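Local coordinates for light Chain (Clostridium botulinum, PDB 6BVD), which is the zinc protease domain of a mosaic botulinum neurotoxin and, as in its family, probably cleaves a neuronal SNARE protein, at residues V45-E50 and K88-M93; K98-K103 and D221-L226; E111-A116 and H232-L237. One frame throughout, in Å; residues are numbered along the deposited sequence.

Contact 1 (V45-E50 and K88-M93); sequences VWIIPE and KYLQIM
Pro49 and Ile47 meet Tyr89, Leu90 and Met93 through carbon atoms alone. Pro49 CB lies 3.6 Å from Tyr89 CD2, the closest approach between the two segments. The next ring carbon of the proline, Pro49 CG, rests 3.8 Å from Leu90 CD2. Ile47 reaches the helix with both of its branches. Its CG2 methyl sits at the edge of the Tyr89 ring, in the ring plane, with Ile47 CG2 4.0 Å from Tyr89 CE2. The same methyl touches the leucine, Ile47 CG2 to Leu90 CD2 being 3.9 Å, where the two side chains lie alongside each other but run in opposite senses. Leu90 CD2 therefore serves both Ile47 and Pro49. The longer branch of Ile47 extends further along the helix and ends with Ile47 CD1 3.8 Å from Met93 CB.

In Ile47, CG1 lies anti to the carbonyl carbon (chi1 -57°) and CG2 anti to the backbone N, which lets the two branches reach different helix residues. Pro49 is the centre of an inverse gamma turn, in which Glu50 N bonds to Ile48 O. The turn sets the proline ring against Tyr89 and Leu90.

Further out, Ile47 is held by backbone hydrogen bonding to Phe39, and Trp46 and Ile48 pair with strand 155-158. Tyr89 OH is hydrogen-bonded to Phe197 O, which ties the far end of the ring to the loop after strand 193-196. Phe39 also packs on Leu90.

All five touching residues are buried, and no hydrogen bond crosses between the segments. The cohesion of this strand-to-helix contact is therefore apolar, while the tyrosine hydroxyl is satisfied by a carbonyl outside it.

Contact 2 (K98-K103 and D221-L226); sequences KRINSK and DPALIL
Asp221 OD2 is gripped by two nitrogens of Arg99. Arg99 NH2 lies 3.0 Å from Asp221 OD2, and Arg99 NE lies 3.1 Å from the same oxygen. The arginine thus binds side-on and directs both N-H groups to one atom. The bonds are moderately bent, with an N-H...O angle of 146° from NE. Both nitrogens approach on the syn side of OD2 and from the same face of the carboxylate, tilted out of its plane, NH2 more than NE. The oxygen lies near the guanidinium plane, and the two flat groups are turned 26° apart.

The other carboxylate oxygen caps the helix. Ala223 N donates to Asp221 OD1 at 2.8 Å, and Tyr387 OH is a further partner of OD1. The aspartate is therefore held at both oxygens, which should fix its rotation and probably keeps it ionised. Arg99 NH1 in turn bonds to Glu389 O; Glu389 is a residue of the calcium site.

Carbon atoms fill the rest of the contact. With CG anti to the backbone N (chi1 170°) and a bend at chi2, the aliphatic part of Arg99 lies along Ala223 and the guanidinium reaches Asp221. Arg99 CG passes 3.6 Å from Ala223 CB. Ile100 CD1 meets Leu226 CD2 at 3.7 Å, and these two side chains cross at about a right angle. Arg99 O accepts from both Ser102 N and Ser102 OG, with Ser102 OG 2.7 Å from Arg99 O. This closes the end of helix 83-100.

The arrangement is an N-cap aspartate joined by a salt bridge to a neighbouring helix, at the start of the helix that carries the zinc-binding histidines.

Contact 3 (E111-A116 and H232-L237); sequences EEIKNA and HVLHGL. With ACT (acetate ion), chain F.
The zinc-binding helix 222-237, which bears the HExxH motif, packs here against helix 104-115. Their segments run in roughly the same direction, crossing at 35° with axes 9.9 Å apart. Ile113 CD1 lies 3.7 Å from Val233 CG1, the two side chains crossing at about a right angle, and is also near Leu234 CB and Leu237 CD1. Leu234 CD1 rests 3.6 Å from Glu112 CB. The carboxylate of Glu112 bonds to Tyr238 and forms a salt bridge with Lys347. At the end of the pair, Leu237 CB sits 3.4 Å from Ala116 O and also faces Ala116 CB.

His232 and His235 reach away from this packing to an acetate, probably from the crystallisation liquor. His232 ND1 donates to ACT OXT at 2.8 Å and His235 ND1 donates to the same atom at 2.6 Å. Both bonds are nearly straight, 174° and 175°, and leave the ring edges in plane. Ile242 N also hydrogen-bonds the acetate. His232 NE2 binds the zinc ion, together with His228 and Glu266. A HExxH helix with a third ligand, Glu266, is the zinc site of clostridial neurotoxin proteases; helix 104-115 backs it.

Overall arrangement
The three contacts join strand 45-48 and helices 83-100, 104-115 and 222-237 within one protease fold. Contact 1 closes before the others open, whereas contacts 2 and 3 alternate along the chain. Helix 83-100 serves contacts 1 and 2, and the next helix, 104-115, serves contact 3. Helix 222-237 is shared by contacts 2 and 3, near its start and its end, with centres about 16 Å apart. Contact 1 lies about 14 Å from contact 2 and 19 Å from contact 3, centre to centre. It touches both, through Met93 on Leu226 and Val45 on Ile113. The mixed sheet and the zinc helix are thus connected through the two consecutive helices.

Contact 1 (V45-E50 and K88-M93)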
# COMPACT_ATOMS: atom_id res chain seq x y z
N VAL A 45 13.47 1.28 15.63
CA VAL A 45 12.38 2.21 15.96
C VAL A 45 11.25 1.44 16.63
O VAL A 45 10.69 0.48 16.06
CB VAL A 45 11.82 2.96 14.69
CG1 VAL A 45 10.78 3.98 15.10
CG2 VAL A 45 12.94 3.65 13.96
N TRP A 46 10.91 1.85 17.84
CA TRP A 46 9.87 1.18 18.61
C TRP A 46 8.71 2.09 18.80
O TRP A 46 8.89 3.29 19.04
CB TRP A 46 10.40 0.74 20.01
CG TRP A 46 11.41 -0.34 19.87
CD1 TRP A 46 12.73 -0.18 19.64
CD2 TRP A 46 11.15 -1.76 19.88
NE1 TRP A 46 13.33 -1.44 19.53
CE2 TRP A 46 12.38 -2.41 19.66
CE3 TRP A 46 9.99 -2.53 20.05
CZ2 TRP A 46 12.50 -3.83 19.64
CZ3 TRP A 46 10.11 -3.95 20.02
CH2 TRP A 46 11.36 -4.57 19.80
N ILE A 47 7.51 1.52 18.73
CA ILE A 47 6.31 2.27 19.10
C ILE A 47 5.67 1.74 20.38
O ILE A 47 5.43 0.53 20.51
CB ILE A 47 5.26 2.22 17.96
CG1 ILE A 47 5.87 2.76 16.67
CG2 ILE A 47 3.95 2.96 18.37
CD1 ILE A 47 5.01 2.60 15.45
N ILE A 48 5.40 2.66 21.31
CA ILE A 48 4.54 2.33 22.44
C ILE A 48 3.22 3.08 22.29
O ILE A 48 3.13 4.28 22.58
CB ILE A 48 5.19 2.67 23.79
CG1 ILE A 48 6.54 1.94 23.91
CG2 ILE A 48 4.21 2.35 24.94
CD1 ILE A 48 7.38 2.35 25.13
N PRO A 49 2.16 2.38 21.85
CA PRO A 49 0.94 3.10 21.45
C PRO A 49 0.06 3.47 22.65
O PRO A 49 -1.07 3.03 22.77
CB PRO A 49 0.24 2.12 20.53
CG PRO A 49 0.60 0.76 21.14
CD PRO A 49 2.03 0.92 21.65
N GLU A 50 0.64 4.24 23.56
CA GLU A 50 -0.02 4.71 24.76
C GLU A 50 0.21 6.20 24.92
O GLU A 50 1.19 6.74 24.38
CB GLU A 50 0.51 3.96 26.02
CG GLU A 50 0.37 2.44 25.94
CD GLU A 50 0.79 1.73 27.19
OE1 GLU A 50 0.60 2.31 28.29
OE2 GLU A 50 1.31 0.58 27.09
N LYS A 88 -5.73 0.56 16.71
CA LYS A 88 -6.03 1.46 15.61
C LYS A 88 -4.84 2.40 15.38
O LYS A 88 -4.40 2.57 14.24
CB LYS A 88 -7.31 2.25 15.89
CG LYS A 88 -7.83 2.96 14.65
CD LYS A 88 -8.87 4.02 14.99
CE LYS A 88 -9.38 4.71 13.72
NZ LYS A 88 -10.39 5.75 14.04
N TYR A 89 -4.31 2.95 16.48
CA TYR A 89 -3.13 3.83 16.46
C TYR A 89 -1.94 3.11 15.80
O TYR A 89 -1.22 3.69 14.98
CB TYR A 89 -2.78 4.28 17.93
CG TYR A 89 -1.57 5.16 18.03
CD1 TYR A 89 -1.69 6.55 18.18
CD2 TYR A 89 -0.29 4.60 17.99
CE1 TYR A 89 -0.57 7.36 18.25
CE2 TYR A 89 0.83 5.40 18.07
CZ TYR A 89 0.69 6.77 18.22
OH TYR A 89 1.82 7.53 18.30
N LEU A 90 -1.70 1.87 16.19
CA LEU A 90 -0.64 1.07 15.58
C LEU A 90 -0.85 0.94 14.05
O LEU A 90 0.08 1.10 13.29
CB LEU A 90 -0.61 -0.32 16.17
CG LEU A 90 0.12 -0.52 17.49
CD1 LEU A 90 0.23 -2.04 17.78
CD2 LEU A 90 1.48 0.15 17.45
N GLN A 91 -2.07 0.63 13.62
CA GLN A 91 -2.29 0.44 12.17
C GLN A 91 -2.10 1.73 11.37
O GLN A 91 -1.71 1.69 10.20
CB GLN A 91 -3.68 -0.13 11.90
CG GLN A 91 -3.98 -1.39 12.69
CD GLN A 91 -2.89 -2.44 12.60
OE1 GLN A 91 -2.45 -2.81 11.52
NE2 GLN A 91 -2.46 -2.95 13.78
N ILE A 92 -2.45 2.86 11.96
CA ILE A 92 -2.27 4.13 11.27
C ILE A 92 -0.78 4.40 11.15
O ILE A 92 -0.30 4.81 10.11
CB ILE A 92 -3.01 5.26 12.03
CG1 ILE A 92 -4.51 4.97 11.98
CG2 ILE A 92 -2.60 6.66 11.51
CD1 ILE A 92 -5.35 5.91 12.82
N MET A 93 -0.04 4.14 12.23
CA MET A 93 1.40 4.36 12.22
C MET A 93 2.06 3.47 11.15
O MET A 93 2.96 3.91 10.43
CB MET A 93 2.02 4.10 13.61
CG MET A 93 1.55 5.08 14.67
SD MET A 93 1.83 6.79 14.21
CE MET A 93 3.62 6.84 14.01

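Contact 2 (K98-K103 and D221-L226)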
# COMPACT_ATOMS: atom_id res chain seq x y z
N LYS A 98 4.61 3.20 5.86
CA LYS A 98 4.55 2.69 4.48
C LYS A 98 4.42 3.84 3.47
O LYS A 98 4.92 3.72 2.36
CB LYS A 98 3.41 1.68 4.28
CG LYS A 98 3.73 0.30 4.91
CD LYS A 98 2.82 -0.85 4.45
CE LYS A 98 1.54 -0.96 5.27
NZ LYS A 98 0.71 -2.18 5.02
N ARG A 99 3.70 4.89 3.84
CA ARG A 99 3.58 6.06 2.93
C ARG A 99 4.97 6.71 2.77
O ARG A 99 5.45 6.94 1.67
CB ARG A 99 2.54 7.04 3.49
CG ARG A 99 2.47 8.43 2.76
CD ARG A 99 1.03 8.88 2.63
NE ARG A 99 0.90 10.21 2.02
CZ ARG A 99 1.15 10.49 0.74
NH1 ARG A 99 1.58 9.56 -0.11
NH2 ARG A 99 0.98 11.74 0.30
N ILE A 100 5.66 6.94 3.89
CA ILE A 100 6.98 7.53 3.86
C ILE A 100 7.94 6.67 3.03
O ILE A 100 8.76 7.18 2.23
CB ILE A 100 7.55 7.73 5.29
CG1 ILE A 100 6.70 8.74 6.08
CG2 ILE A 100 8.95 8.20 5.18
CD1 ILE A 100 7.01 8.81 7.60
N ASN A 101 7.80 5.35 3.16
CA ASN A 101 8.69 4.44 2.45
C ASN A 101 8.26 4.24 0.99
O ASN A 101 8.84 3.42 0.31
CB ASN A 101 8.75 3.06 3.18
CG ASN A 101 10.13 2.43 3.12
OD1 ASN A 101 11.15 3.12 3.06
ND2 ASN A 101 10.18 1.08 3.16
N SER A 102 7.24 4.97 0.50
CA SER A 102 6.74 4.72 -0.88
C SER A 102 7.45 5.56 -1.93
O SER A 102 7.28 5.33 -3.14
CB SER A 102 5.22 4.94 -1.00
OG SER A 102 4.89 6.34 -0.94
N LYS A 103 8.24 6.53 -1.50
CA LYS A 103 9.01 7.32 -2.46
C LYS A 103 10.45 7.41 -2.03
O LYS A 103 10.72 7.42 -0.82
CB LYS A 103 8.40 8.72 -2.60
CG LYS A 103 7.05 8.70 -3.32
CD LYS A 103 6.38 10.06 -3.31
CE LYS A 103 4.93 9.95 -3.73
NZ LYS A 103 4.81 9.43 -5.13
N ASP A 221 -1.25 16.58 5.66
CA ASP A 221 -1.07 15.12 5.49
C ASP A 221 -0.28 14.59 6.71
O ASP A 221 0.83 15.00 6.91
CB ASP A 221 -0.34 14.84 4.19
CG ASP A 221 -0.23 13.34 3.87
OD1 ASP A 221 0.06 12.56 4.81
OD2 ASP A 221 -0.43 12.95 2.69
N PRO A 222 -0.87 13.68 7.51
CA PRO A 222 -0.14 13.15 8.68
C PRO A 222 1.22 12.54 8.36
O PRO A 222 2.07 12.58 9.24
CB PRO A 222 -1.09 12.07 9.23
CG PRO A 222 -2.44 12.56 8.86
CD PRO A 222 -2.25 13.19 7.46
N ALA A 223 1.45 12.03 7.14
CA ALA A 223 2.76 11.47 6.82
C ALA A 223 3.85 12.57 6.78
O ALA A 223 5.01 12.35 7.18
CB ALA A 223 2.72 10.70 5.49
N LEU A 224 3.47 13.76 6.33
CA LEU A 224 4.40 14.88 6.28
C LEU A 224 4.63 15.40 7.71
O LEU A 224 5.76 15.75 8.05
CB LEU A 224 3.87 16.02 5.35
CG LEU A 224 4.88 17.15 5.17
CD1 LEU A 224 6.18 16.59 4.54
CD2 LEU A 224 4.31 18.33 4.32
N ILE A 225 3.56 15.39 8.53
CA ILE A 225 3.68 15.78 9.93
C ILE A 225 4.66 14.81 10.65
O ILE A 225 5.49 15.26 11.41
CB ILE A 225 2.32 15.80 10.69
CG1 ILE A 225 1.34 16.81 10.02
CG2 ILE A 225 2.53 16.19 12.15
CD1 ILE A 225 1.88 18.26 9.96
N LEU A 226 4.56 13.51 10.36
CA LEU A 226 5.49 12.54 10.97
C LEU A 226 6.92 12.79 10.46
O LEU A 226 7.89 12.84 11.24
CB LEU A 226 5.01 11.12 10.67
CG LEU A 226 5.90 9.96 11.14
CD1 LEU A 226 6.22 10.11 12.65
CD2 LEU A 226 5.20 8.63 10.80

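Contact 3 (E111-A116 and H232-L237)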
# COMPACT_ATOMS: atom_id res chain seq x y z
N GLU A 111 16.17 5.32 6.06
CA GLU A 111 17.51 4.68 6.13
C GLU A 111 18.45 5.44 7.09
O GLU A 111 19.24 4.84 7.85
CB GLU A 111 18.17 4.59 4.74
CG GLU A 111 17.53 3.58 3.80
CD GLU A 111 17.84 3.83 2.32
OE1 GLU A 111 18.78 4.61 2.00
OE2 GLU A 111 17.14 3.24 1.45
N GLU A 112 18.37 6.77 7.09
CA GLU A 112 19.12 7.56 8.06
C GLU A 112 18.67 7.30 9.48
O GLU A 112 19.50 7.16 10.37
CB GLU A 112 19.00 9.08 7.77
CG GLU A 112 19.77 9.50 6.55
CD GLU A 112 21.24 9.57 6.82
OE1 GLU A 112 21.62 9.66 7.99
OE2 GLU A 112 22.03 9.53 5.88
N ILE A 113 17.37 7.28 9.71
CA ILE A 113 16.83 7.02 11.04
C ILE A 113 17.29 5.63 11.58
O ILE A 113 17.44 5.43 12.79
CB ILE A 113 15.31 7.12 11.04
CG1 ILE A 113 14.87 8.58 10.77
CG2 ILE A 113 14.76 6.71 12.37
CD1 ILE A 113 15.37 9.57 11.84
N LYS A 114 17.43 4.68 10.66
CA LYS A 114 17.87 3.33 11.02
C LYS A 114 19.35 3.28 11.32
O LYS A 114 19.77 2.67 12.30
CB LYS A 114 17.53 2.36 9.88
CG LYS A 114 18.25 0.99 9.98
CD LYS A 114 17.92 0.15 8.72
CE LYS A 114 18.74 -1.15 8.67
NZ LYS A 114 18.42 -1.95 7.42
N ASN A 115 20.13 3.97 10.50
CA ASN A 115 21.59 3.83 10.51
C ASN A 115 22.39 4.82 11.36
O ASN A 115 23.56 4.55 11.64
CB ASN A 115 22.13 3.91 9.07
CG ASN A 115 21.69 2.72 8.23
OD1 ASN A 115 21.53 1.61 8.75
ND2 ASN A 115 21.53 2.93 6.92
N ALA A 116 21.80 5.95 11.75
CA ALA A 116 22.57 6.97 12.52
C ALA A 116 22.55 6.64 14.01
O ALA A 116 22.06 7.41 14.83
CB ALA A 116 22.06 8.38 12.30
N HIS A 232 13.67 16.25 13.20
CA HIS A 232 14.18 16.58 14.55
C HIS A 232 14.94 15.37 15.17
O HIS A 232 15.94 15.57 15.84
CB HIS A 232 13.04 16.98 15.49
CG HIS A 232 12.40 18.31 15.22
ND1 HIS A 232 13.12 19.47 15.06
CD2 HIS A 232 11.10 18.67 15.15
CE1 HIS A 232 12.30 20.49 14.86
NE2 HIS A 232 11.06 20.02 14.92
N VAL A 233 14.40 14.17 15.02
CA VAL A 233 15.06 12.94 15.53
C VAL A 233 16.43 12.83 14.90
O VAL A 233 17.44 12.65 15.55
CB VAL A 233 14.23 11.70 15.16
CG1 VAL A 233 14.99 10.32 15.43
CG2 VAL A 233 12.90 11.74 15.81
N LEU A 234 16.46 13.01 13.58
CA LEU A 234 17.69 12.92 12.83
C LEU A 234 18.75 13.89 13.33
O LEU A 234 19.94 13.52 13.41
CB LEU A 234 17.42 13.17 11.33
CG LEU A 234 18.62 12.86 10.43
CD1 LEU A 234 19.01 11.38 10.55
CD2 LEU A 234 18.27 13.17 8.96
N HIS A 235 18.35 15.13 13.64
CA HIS A 235 19.30 16.07 14.18
C HIS A 235 19.82 15.52 15.53
O HIS A 235 21.00 15.62 15.83
CB HIS A 235 18.67 17.47 14.37
CG HIS A 235 18.17 18.08 13.07
ND1 HIS A 235 17.13 18.99 13.01
CD2 HIS A 235 18.61 17.93 11.80
CE1 HIS A 235 16.93 19.35 11.75
NE2 HIS A 235 17.81 18.73 10.99
N GLY A 236 18.92 14.97 16.33
CA GLY A 236 19.34 14.45 17.65
C GLY A 236 20.31 13.25 17.53
O GLY A 236 21.27 13.13 18.28
N LEU A 237 20.05 12.37 16.59
CA LEU A 237 20.89 11.18 16.36
C LEU A 237 22.29 11.60 15.94
O LEU A 237 23.29 10.97 16.32
CB LEU A 237 20.26 10.24 15.31
CG LEU A 237 19.00 9.49 15.76
CD1 LEU A 237 18.42 8.63 14.66
CD2 LEU A 237 19.32 8.58 17.01
C ACT F . 16.33 20.39 16.21
O ACT F . 17.55 20.63 16.32
OXT ACT F . 15.90 19.85 15.16
CH3 ACT F . 15.38 20.73 17.32